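Local atomic coordinates of cytochrome P450 (Picrophilus torridus, PDB entry 2RFB), a protein that binds heme and, like other cytochromes P450, probably acts as a monooxygenase that inserts one atom of molecular oxygen into its substrates. Residues 3-8 / 245-250. Sequence-based numbering, arbitrary orientation.
Sequences LNDPVH and YINNKK
Pro6 and Asp5, just ahead of strand 7-9, abut the tip of the β-hairpin formed by strands 244-246 and 249-251 in this P450. Two backbone hydrogen bonds define the hairpin: Ile246 N to Lys249 O at 2.9 Å and Lys249 N to Ile246 O at 2.6 Å, closing a type I' turn through Asn247 and Asn248. The apolar evidence centres on the pyrrolidine ring. Pro6 CG meets Ile246 CG2 at 3.8 Å, and Pro6 CD lies 4.1 Å from Asn247 CB. Ile246 CG2, anti to the backbone N, is the branch that reaches the proline, while the same side chain also packs on helix 18-26, where Asp20 touches Pro6 as well; the hairpin, the N-terminal segment and that helix thus converge. The polar evidence is weaker. Asp5 and Asn247 cross at about a right angle, their carboxylate and amide planes 55° apart. The firm partner of Asp5 is Lys17, salt-bridged to OD1; at Asp5, an alanine would be likely to leave Lys17 without its carboxylate mate and to uncover part of Asn247. CG of Asn247, anti to the backbone N (chi1 -176°), brings the amide group beside the carboxylate, with Asp5 OD2 3.7 Å from Asn247 CG.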
loop_
_atom_site.group_PDB
_atom_site.type_symbol
_atom_site.label_atom_id
_atom_site.label_comp_id
_atom_site.label_asym_id
_atom_site.label_seq_id
_atom_site.Cartn_x
_atom_site.Cartn_y
_atom_site.Cartn_z
ATOM N N LEU A 3 -20.544 -9.009 12.014
ATOM C CA LEU A 3 -20.607 -8.324 10.682
ATOM C C LEU A 3 -21.855 -8.700 9.861
ATOM O O LEU A 3 -22.574 -9.679 10.182
ATOM C CB LEU A 3 -19.341 -8.585 9.878
ATOM C CG LEU A 3 -17.981 -8.309 10.534
ATOM C CD1 LEU A 3 -16.956 -8.580 9.488
ATOM C CD2 LEU A 3 -17.788 -6.887 11.142
ATOM N N ASN A 4 -22.100 -7.893 8.816
ATOM C CA ASN A 4 -23.288 -8.023 7.971
ATOM C C ASN A 4 -23.087 -8.904 6.706
ATOM O O ASN A 4 -22.008 -8.973 6.111
ATOM C CB ASN A 4 -23.802 -6.615 7.565
ATOM C CG ASN A 4 -24.515 -5.853 8.726
ATOM O OD1 ASN A 4 -25.467 -6.361 9.352
ATOM N ND2 ASN A 4 -24.067 -4.615 8.984
ATOM N N ASP A 5 -24.148 -9.578 6.310
ATOM C CA ASP A 5 -24.228 -10.170 4.982
ATOM C C ASP A 5 -24.249 -8.995 3.927
ATOM O O ASP A 5 -24.447 -7.839 4.313
ATOM C CB ASP A 5 -25.451 -11.116 4.957
ATOM C CG ASP A 5 -25.363 -12.216 6.079
ATOM O OD1 ASP A 5 -24.257 -12.437 6.643
ATOM O OD2 ASP A 5 -26.380 -12.883 6.410
ATOM N N PRO A 6 -23.996 -9.281 2.621
ATOM C CA PRO A 6 -23.824 -8.236 1.597
ATOM C C PRO A 6 -25.059 -7.380 1.422
ATOM O O PRO A 6 -26.141 -7.905 1.322
ATOM C CB PRO A 6 -23.615 -9.045 0.319
ATOM C CG PRO A 6 -23.018 -10.301 0.793
ATOM C CD PRO A 6 -23.834 -10.613 2.021
ATOM N N VAL A 7 -24.898 -6.075 1.398
ATOM C CA VAL A 7 -26.015 -5.209 1.102
ATOM C C VAL A 7 -25.798 -4.386 -0.173
ATOM O O VAL A 7 -24.657 -4.045 -0.551
ATOM C CB VAL A 7 -26.370 -4.276 2.281
ATOM C CG1 VAL A 7 -26.736 -5.084 3.528
ATOM C CG2 VAL A 7 -25.245 -3.270 2.559
ATOM N N HIS A 8 -26.899 -4.075 -0.825
ATOM C CA HIS A 8 -26.852 -3.272 -2.033
ATOM C C HIS A 8 -27.406 -1.875 -1.764
ATOM O O HIS A 8 -28.586 -1.744 -1.431
ATOM C CB HIS A 8 -27.684 -3.927 -3.168
ATOM C CG HIS A 8 -27.423 -3.305 -4.505
ATOM N ND1 HIS A 8 -28.059 -2.151 -4.931
ATOM C CD2 HIS A 8 -26.546 -3.636 -5.486
ATOM C CE1 HIS A 8 -27.597 -1.813 -6.119
ATOM N NE2 HIS A 8 -26.682 -2.696 -6.479
ATOM N N TYR A 245 -23.939 -16.066 -6.778
ATOM C CA TYR A 245 -24.669 -15.958 -5.547
ATOM C C TYR A 245 -23.744 -15.831 -4.370
ATOM O O TYR A 245 -22.735 -16.510 -4.272
ATOM C CB TYR A 245 -25.555 -17.181 -5.372
ATOM C CG TYR A 245 -26.737 -17.267 -6.318
ATOM C CD1 TYR A 245 -26.613 -17.853 -7.590
ATOM C CD2 TYR A 245 -28.001 -16.798 -5.930
ATOM C CE1 TYR A 245 -27.698 -17.928 -8.447
ATOM C CE2 TYR A 245 -29.100 -16.881 -6.786
ATOM C CZ TYR A 245 -28.950 -17.447 -8.036
ATOM O OH TYR A 245 -30.079 -17.561 -8.876
ATOM N N ILE A 246 -24.066 -14.915 -3.480
ATOM C CA ILE A 246 -23.401 -14.857 -2.195
ATOM C C ILE A 246 -24.519 -14.849 -1.170
ATOM O O ILE A 246 -25.577 -14.250 -1.420
ATOM C CB ILE A 246 -22.620 -13.628 -2.095
ATOM C CG1 ILE A 246 -21.706 -13.559 -3.318
ATOM C CG2 ILE A 246 -21.862 -13.556 -0.716
ATOM C CD1 ILE A 246 -20.401 -12.841 -3.088
ATOM N N ASN A 247 -24.340 -15.567 -0.059
ATOM C CA ASN A 247 -25.384 -15.621 0.954
ATOM C C ASN A 247 -26.753 -15.597 0.301
ATOM O O ASN A 247 -27.606 -14.797 0.656
ATOM C CB ASN A 247 -25.229 -14.466 1.962
ATOM C CG ASN A 247 -26.243 -14.541 3.074
ATOM O OD1 ASN A 247 -27.038 -13.617 3.269
ATOM N ND2 ASN A 247 -26.273 -15.675 3.771
ATOM N N ASN A 248 -26.920 -16.452 -0.710
ATOM C CA ASN A 248 -28.191 -16.667 -1.430
ATOM C C ASN A 248 -28.818 -15.476 -2.177
ATOM O O ASN A 248 -30.006 -15.496 -2.517
ATOM C CB ASN A 248 -29.219 -17.307 -0.506
ATOM C CG ASN A 248 -29.240 -18.818 -0.613
ATOM O OD1 ASN A 248 -29.084 -19.505 0.391
ATOM N ND2 ASN A 248 -29.454 -19.343 -1.824
ATOM N N LYS A 249 -27.993 -14.456 -2.420
ATOM C CA LYS A 249 -28.325 -13.271 -3.204
ATOM C C LYS A 249 -27.663 -13.427 -4.552
ATOM O O LYS A 249 -26.457 -13.719 -4.605
ATOM C CB LYS A 249 -27.686 -12.031 -2.556
ATOM C CG LYS A 249 -28.143 -11.705 -1.128
ATOM C CD LYS A 249 -29.660 -11.476 -1.089
ATOM C CE LYS A 249 -29.977 -10.223 -0.269
ATOM N NZ LYS A 249 -31.300 -9.654 -0.710
ATOM N N LYS A 250 -28.416 -13.189 -5.625
ATOM C CA LYS A 250 -27.843 -13.073 -6.968
ATOM C C LYS A 250 -27.155 -11.727 -7.189
ATOM O O LYS A 250 -27.814 -10.701 -7.203
ATOM C CB LYS A 250 -28.925 -13.259 -8.019
ATOM C CG LYS A 250 -28.418 -13.546 -9.417
ATOM C CD LYS A 250 -29.475 -14.365 -10.171
ATOM C CE LYS A 250 -28.972 -14.904 -11.511
ATOM N NZ LYS A 250 -30.060 -15.698 -12.143
#